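PDB 6SCY: [4Fe-4S]-dependent U34-ARNt thiolase from Methanococcus maripaludis, which probably acts as an ATP-dependent, [4Fe-4S]-cluster-carrying sulfur transferase that thiolates uridine 34 of tRNA. Local coordinates for residues K51-M65 / S157-N170. Residues are numbered along the deposited sequence; the frame is centred on the assembly and turned at random.
Sequences KVAMGLSGGKDSLVM and SIEEKCDFLAIGHN. With SO4 (sulfate ion), chain L; SO4 (sulfate ion), chain B.
Lys51 binds the residues following helix 141-159 with backbone and side chain. Its N reaches the anti lone pair of Asp163 OD2 (3.0 Å), and its side chain, CG anti to the backbone N (chi1 -172°), runs past Cys162 SG to bring NZ 2.8 Å from Glu160 O. A methionine here would probably leave that carbonyl without its lysine donor and Glu160 without its long salt bridge (NZ to OE1, 3.9 Å). Val52 sets CG1 against Ala166 CB and CG2 near the edge of the Phe164 ring. On the opposite face, Ala53 CB meets Cys162 SG at 3.4 Å, while its N binds Phe164 O and its O accepts Ala166 N (2.9 Å). With Gly55 N on Ala166 O, these bonds join middle strand 51-55 to its parallel neighbour 164-167, directions 33° apart, in the 3-2-1-4-5 sheet of the PP-loop (HUP) fold. The SGGKDS motif, running from loop into helix 60-75, holds a sulfate, probably from the crystallisation liquor, through Ser57 OG (2.7 Å to O2) and Ser62 N, where ATP is predicted to bind. Asp61 OD1 receives Asn170 ND2 at 2.8 Å, 30° out of the carboxylate plane; Asn170 OD1 caps Asp173 N. Met65 SD lies 3.5 Å from Gly168 N.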
loop_
_atom_site.group_PDB
_atom_site.type_symbol
_atom_site.label_atom_id
_atom_site.label_comp_id
_atom_site.label_asym_id
_atom_site.label_seq_id
_atom_site.Cartn_x
_atom_site.Cartn_y
_atom_site.Cartn_z
ATOM N N LYS A 51 19.571 -4.481 -29.527
ATOM C CA LYS A 51 19.959 -5.796 -29.012
ATOM C C LYS A 51 19.324 -5.973 -27.624
ATOM O O LYS A 51 19.508 -5.106 -26.763
ATOM C CB LYS A 51 21.501 -5.862 -28.929
ATOM C CG LYS A 51 22.073 -7.227 -28.600
ATOM C CD LYS A 51 23.576 -7.159 -28.467
ATOM C CE LYS A 51 24.287 -7.855 -29.599
ATOM N NZ LYS A 51 25.717 -8.080 -29.275
ATOM N N VAL A 52 18.557 -7.060 -27.410
ATOM C CA VAL A 52 17.912 -7.291 -26.108
ATOM C C VAL A 52 18.376 -8.583 -25.462
ATOM O O VAL A 52 18.116 -9.664 -25.986
ATOM C CB VAL A 52 16.362 -7.201 -26.142
ATOM C CG1 VAL A 52 15.752 -7.535 -24.783
ATOM C CG2 VAL A 52 15.889 -5.831 -26.611
ATOM N N ALA A 53 19.046 -8.461 -24.311
ATOM C CA ALA A 53 19.492 -9.577 -23.483
ATOM C C ALA A 53 18.286 -9.958 -22.649
ATOM O O ALA A 53 17.478 -9.083 -22.336
ATOM C CB ALA A 53 20.613 -9.127 -22.567
ATOM N N MET A 54 18.129 -11.233 -22.302
ATOM C CA MET A 54 16.968 -11.621 -21.514
ATOM C C MET A 54 17.276 -12.699 -20.510
ATOM O O MET A 54 17.757 -13.768 -20.878
ATOM C CB MET A 54 15.750 -11.983 -22.385
ATOM C CG MET A 54 16.048 -12.882 -23.532
ATOM S SD MET A 54 14.533 -13.373 -24.358
ATOM C CE MET A 54 15.146 -14.711 -25.289
ATOM N N GLY A 55 17.023 -12.389 -19.244
ATOM C CA GLY A 55 17.237 -13.301 -18.132
ATOM C C GLY A 55 16.241 -14.438 -18.175
ATOM O O GLY A 55 15.058 -14.238 -17.891
ATOM N N LEU A 56 16.720 -15.626 -18.580
ATOM C CA LEU A 56 15.946 -16.858 -18.685
ATOM C C LEU A 56 16.271 -17.797 -17.525
ATOM O O LEU A 56 17.450 -17.974 -17.181
ATOM C CB LEU A 56 16.246 -17.550 -20.012
ATOM C CG LEU A 56 15.232 -17.346 -21.107
ATOM C CD1 LEU A 56 15.381 -15.991 -21.736
ATOM C CD2 LEU A 56 15.365 -18.420 -22.154
ATOM N N SER A 57 15.227 -18.397 -16.919
ATOM C CA SER A 57 15.400 -19.312 -15.793
ATOM C C SER A 57 14.660 -20.652 -15.963
ATOM O O SER A 57 14.656 -21.466 -15.035
ATOM C CB SER A 57 15.030 -18.627 -14.484
ATOM O OG SER A 57 13.691 -18.165 -14.520
ATOM N N GLY A 58 14.067 -20.875 -17.139
ATOM C CA GLY A 58 13.374 -22.121 -17.458
ATOM C C GLY A 58 11.890 -22.223 -17.144
ATOM O O GLY A 58 11.211 -23.114 -17.666
ATOM N N GLY A 59 11.387 -21.320 -16.306
ATOM C CA GLY A 59 9.980 -21.294 -15.917
ATOM C C GLY A 59 9.075 -20.755 -17.000
ATOM O O GLY A 59 9.564 -20.169 -17.972
ATOM N N LYS A 60 7.743 -20.946 -16.843
ATOM C CA LYS A 60 6.743 -20.494 -17.824
ATOM C C LYS A 60 6.951 -19.040 -18.235
ATOM O O LYS A 60 7.066 -18.791 -19.427
ATOM C CB LYS A 60 5.295 -20.764 -17.378
ATOM C CG LYS A 60 5.011 -20.488 -15.908
ATOM C CD LYS A 60 3.710 -19.733 -15.714
ATOM C CE LYS A 60 3.446 -19.447 -14.254
ATOM N NZ LYS A 60 4.389 -18.434 -13.690
ATOM N N ASP A 61 7.120 -18.115 -17.256
ATOM C CA ASP A 61 7.346 -16.670 -17.450
ATOM C C ASP A 61 8.479 -16.361 -18.423
ATOM O O ASP A 61 8.221 -15.757 -19.460
ATOM C CB ASP A 61 7.585 -15.961 -16.109
ATOM C CG ASP A 61 6.448 -16.086 -15.116
ATOM O OD1 ASP A 61 5.394 -15.472 -15.349
ATOM O OD2 ASP A 61 6.624 -16.785 -14.093
ATOM N N SER A 62 9.715 -16.819 -18.115
ATOM C CA SER A 62 10.911 -16.606 -18.937
ATOM C C SER A 62 10.822 -17.175 -20.339
ATOM O O SER A 62 11.370 -16.566 -21.248
ATOM C CB SER A 62 12.162 -17.114 -18.237
ATOM O OG SER A 62 12.696 -16.079 -17.428
ATOM N N LEU A 63 10.139 -18.323 -20.520
ATOM C CA LEU A 63 9.921 -18.974 -21.819
ATOM C C LEU A 63 8.812 -18.277 -22.638
ATOM O O LEU A 63 8.970 -18.117 -23.854
ATOM C CB LEU A 63 9.615 -20.464 -21.617
ATOM C CG LEU A 63 10.782 -21.437 -21.817
ATOM C CD1 LEU A 63 11.867 -21.263 -20.764
ATOM C CD2 LEU A 63 10.295 -22.856 -21.777
ATOM N N VAL A 64 7.711 -17.837 -21.961
ATOM C CA VAL A 64 6.583 -17.091 -22.549
ATOM C C VAL A 64 7.096 -15.740 -23.040
ATOM O O VAL A 64 6.800 -15.358 -24.174
ATOM C CB VAL A 64 5.393 -16.959 -21.567
ATOM C CG1 VAL A 64 4.450 -15.832 -21.960
ATOM C CG2 VAL A 64 4.631 -18.265 -21.470
ATOM N N MET A 65 7.899 -15.048 -22.201
ATOM C CA MET A 65 8.536 -13.774 -22.534
ATOM C C MET A 65 9.529 -13.980 -23.682
ATOM O O MET A 65 9.564 -13.173 -24.607
ATOM C CB MET A 65 9.261 -13.197 -21.304
ATOM C CG MET A 65 9.974 -11.890 -21.575
ATOM S SD MET A 65 11.222 -11.484 -20.347
ATOM C CE MET A 65 12.437 -12.691 -20.728
ATOM N N SER A 157 25.140 -8.164 -19.814
ATOM C CA SER A 157 24.462 -7.303 -20.790
ATOM C C SER A 157 25.397 -6.195 -21.285
ATOM O O SER A 157 25.370 -5.862 -22.471
ATOM C CB SER A 157 23.183 -6.716 -20.205
ATOM O OG SER A 157 22.312 -7.754 -19.788
ATOM N N ILE A 158 26.245 -5.652 -20.382
ATOM C CA ILE A 158 27.247 -4.638 -20.711
ATOM C C ILE A 158 28.315 -5.305 -21.591
ATOM O O ILE A 158 28.691 -4.732 -22.616
ATOM C CB ILE A 158 27.833 -3.974 -19.428
ATOM C CG1 ILE A 158 26.817 -2.999 -18.805
ATOM C CG2 ILE A 158 29.183 -3.255 -19.701
ATOM C CD1 ILE A 158 27.068 -2.651 -17.302
ATOM N N GLU A 159 28.752 -6.534 -21.209
ATOM C CA GLU A 159 29.737 -7.376 -21.909
ATOM C C GLU A 159 29.298 -7.678 -23.352
ATOM O O GLU A 159 30.133 -7.645 -24.259
ATOM C CB GLU A 159 29.964 -8.684 -21.118
ATOM C CG GLU A 159 31.030 -9.613 -21.677
ATOM C CD GLU A 159 31.090 -10.954 -20.975
ATOM O OE1 GLU A 159 31.918 -11.106 -20.046
ATOM O OE2 GLU A 159 30.293 -11.849 -21.336
ATOM N N GLU A 160 27.990 -7.959 -23.556
ATOM C CA GLU A 160 27.406 -8.242 -24.868
ATOM C C GLU A 160 26.912 -6.980 -25.584
ATOM O O GLU A 160 26.477 -7.060 -26.737
ATOM C CB GLU A 160 26.308 -9.315 -24.766
ATOM C CG GLU A 160 26.845 -10.735 -24.868
ATOM C CD GLU A 160 27.492 -11.083 -26.198
ATOM O OE1 GLU A 160 26.752 -11.271 -27.190
ATOM O OE2 GLU A 160 28.742 -11.154 -26.248
ATOM N N LYS A 161 27.033 -5.814 -24.908
ATOM C CA LYS A 161 26.646 -4.477 -25.372
ATOM C C LYS A 161 25.169 -4.428 -25.802
ATOM O O LYS A 161 24.840 -4.054 -26.932
ATOM C CB LYS A 161 27.611 -3.938 -26.446
ATOM C CG LYS A 161 28.967 -3.493 -25.902
ATOM C CD LYS A 161 29.865 -2.967 -27.020
ATOM C CE LYS A 161 31.289 -2.726 -26.574
ATOM N NZ LYS A 161 32.209 -2.496 -27.725
ATOM N N CYS A 162 24.287 -4.820 -24.865
ATOM C CA CYS A 162 22.835 -4.865 -25.036
ATOM C C CYS A 162 22.192 -3.552 -24.666
ATOM O O CYS A 162 22.677 -2.851 -23.780
ATOM C CB CYS A 162 22.233 -6.021 -24.244
ATOM S SG CYS A 162 22.726 -7.659 -24.845
ATOM N N ASP A 163 21.097 -3.220 -25.342
ATOM C CA ASP A 163 20.355 -1.988 -25.101
ATOM C C ASP A 163 19.375 -2.138 -23.929
ATOM O O ASP A 163 19.164 -1.184 -23.174
ATOM C CB ASP A 163 19.646 -1.538 -26.390
ATOM C CG ASP A 163 20.625 -1.175 -27.483
ATOM O OD1 ASP A 163 21.357 -0.174 -27.313
ATOM O OD2 ASP A 163 20.669 -1.895 -28.503
ATOM N N PHE A 164 18.790 -3.338 -23.775
ATOM C CA PHE A 164 17.830 -3.633 -22.716
ATOM C C PHE A 164 18.047 -5.017 -22.113
ATOM O O PHE A 164 18.569 -5.918 -22.781
ATOM C CB PHE A 164 16.392 -3.510 -23.239
ATOM C CG PHE A 164 16.025 -2.155 -23.787
ATOM C CD1 PHE A 164 15.731 -1.099 -22.933
ATOM C CD2 PHE A 164 15.959 -1.938 -25.157
ATOM C CE1 PHE A 164 15.386 0.156 -23.441
ATOM C CE2 PHE A 164 15.610 -0.684 -25.664
ATOM C CZ PHE A 164 15.326 0.354 -24.801
ATOM N N LEU A 165 17.641 -5.179 -20.844
ATOM C CA LEU A 165 17.688 -6.446 -20.124
ATOM C C LEU A 165 16.233 -6.811 -19.798
ATOM O O LEU A 165 15.605 -6.159 -18.966
ATOM C CB LEU A 165 18.570 -6.338 -18.859
ATOM C CG LEU A 165 18.565 -7.511 -17.865
ATOM C CD1 LEU A 165 19.345 -8.706 -18.384
ATOM C CD2 LEU A 165 19.148 -7.084 -16.540
ATOM N N ALA A 166 15.683 -7.805 -20.514
ATOM C CA ALA A 166 14.308 -8.252 -20.331
ATOM C C ALA A 166 14.188 -9.258 -19.184
ATOM O O ALA A 166 14.930 -10.237 -19.147
ATOM C CB ALA A 166 13.768 -8.831 -21.624
ATOM N N ILE A 167 13.287 -8.978 -18.220
ATOM C CA ILE A 167 13.019 -9.808 -17.036
ATOM C C ILE A 167 11.556 -10.275 -17.079
ATOM O O ILE A 167 10.661 -9.475 -17.345
ATOM C CB ILE A 167 13.389 -9.081 -15.694
ATOM C CG1 ILE A 167 14.750 -8.342 -15.751
ATOM C CG2 ILE A 167 13.331 -10.025 -14.495
ATOM C CD1 ILE A 167 15.985 -9.199 -15.838
ATOM N N GLY A 168 11.342 -11.566 -16.832
ATOM C CA GLY A 168 10.030 -12.203 -16.873
ATOM C C GLY A 168 9.130 -12.012 -15.664
ATOM O O GLY A 168 8.561 -12.986 -15.161
ATOM N N HIS A 169 8.967 -10.757 -15.203
ATOM C CA HIS A 169 8.090 -10.464 -14.066
ATOM C C HIS A 169 6.691 -10.271 -14.597
ATOM O O HIS A 169 6.509 -9.523 -15.564
ATOM C CB HIS A 169 8.547 -9.212 -13.292
ATOM C CG HIS A 169 9.829 -9.368 -12.528
ATOM N ND1 HIS A 169 10.686 -8.298 -12.337
ATOM C CD2 HIS A 169 10.346 -10.454 -11.909
ATOM C CE1 HIS A 169 11.689 -8.766 -11.617
ATOM N NE2 HIS A 169 11.531 -10.059 -11.341
ATOM N N ASN A 170 5.708 -10.980 -14.009
ATOM C CA ASN A 170 4.316 -10.874 -14.443
ATOM C C ASN A 170 3.527 -9.930 -13.524
ATOM O O ASN A 170 4.091 -9.441 -12.546
ATOM C CB ASN A 170 3.676 -12.261 -14.617
ATOM C CG ASN A 170 3.453 -13.059 -13.359
ATOM O OD1 ASN A 170 2.838 -12.609 -12.398
ATOM N ND2 ASN A 170 3.921 -14.283 -13.342
HETATM S S SO4 L . 10.216 -17.996 -14.119
HETATM O O1 SO4 L . 10.622 -17.099 -15.198
HETATM O O2 SO4 L . 11.211 -19.047 -13.975
HETATM O O3 SO4 L . 8.911 -18.587 -14.411
HETATM O O4 SO4 L . 10.129 -17.258 -12.866
HETATM S S SO4 B . 15.367 -11.428 -10.777
HETATM O O1 SO4 B . 15.782 -11.656 -12.160
HETATM O O2 SO4 B . 14.504 -12.524 -10.332
HETATM O O3 SO4 B . 14.635 -10.166 -10.682
HETATM O O4 SO4 B . 16.552 -11.361 -9.925
#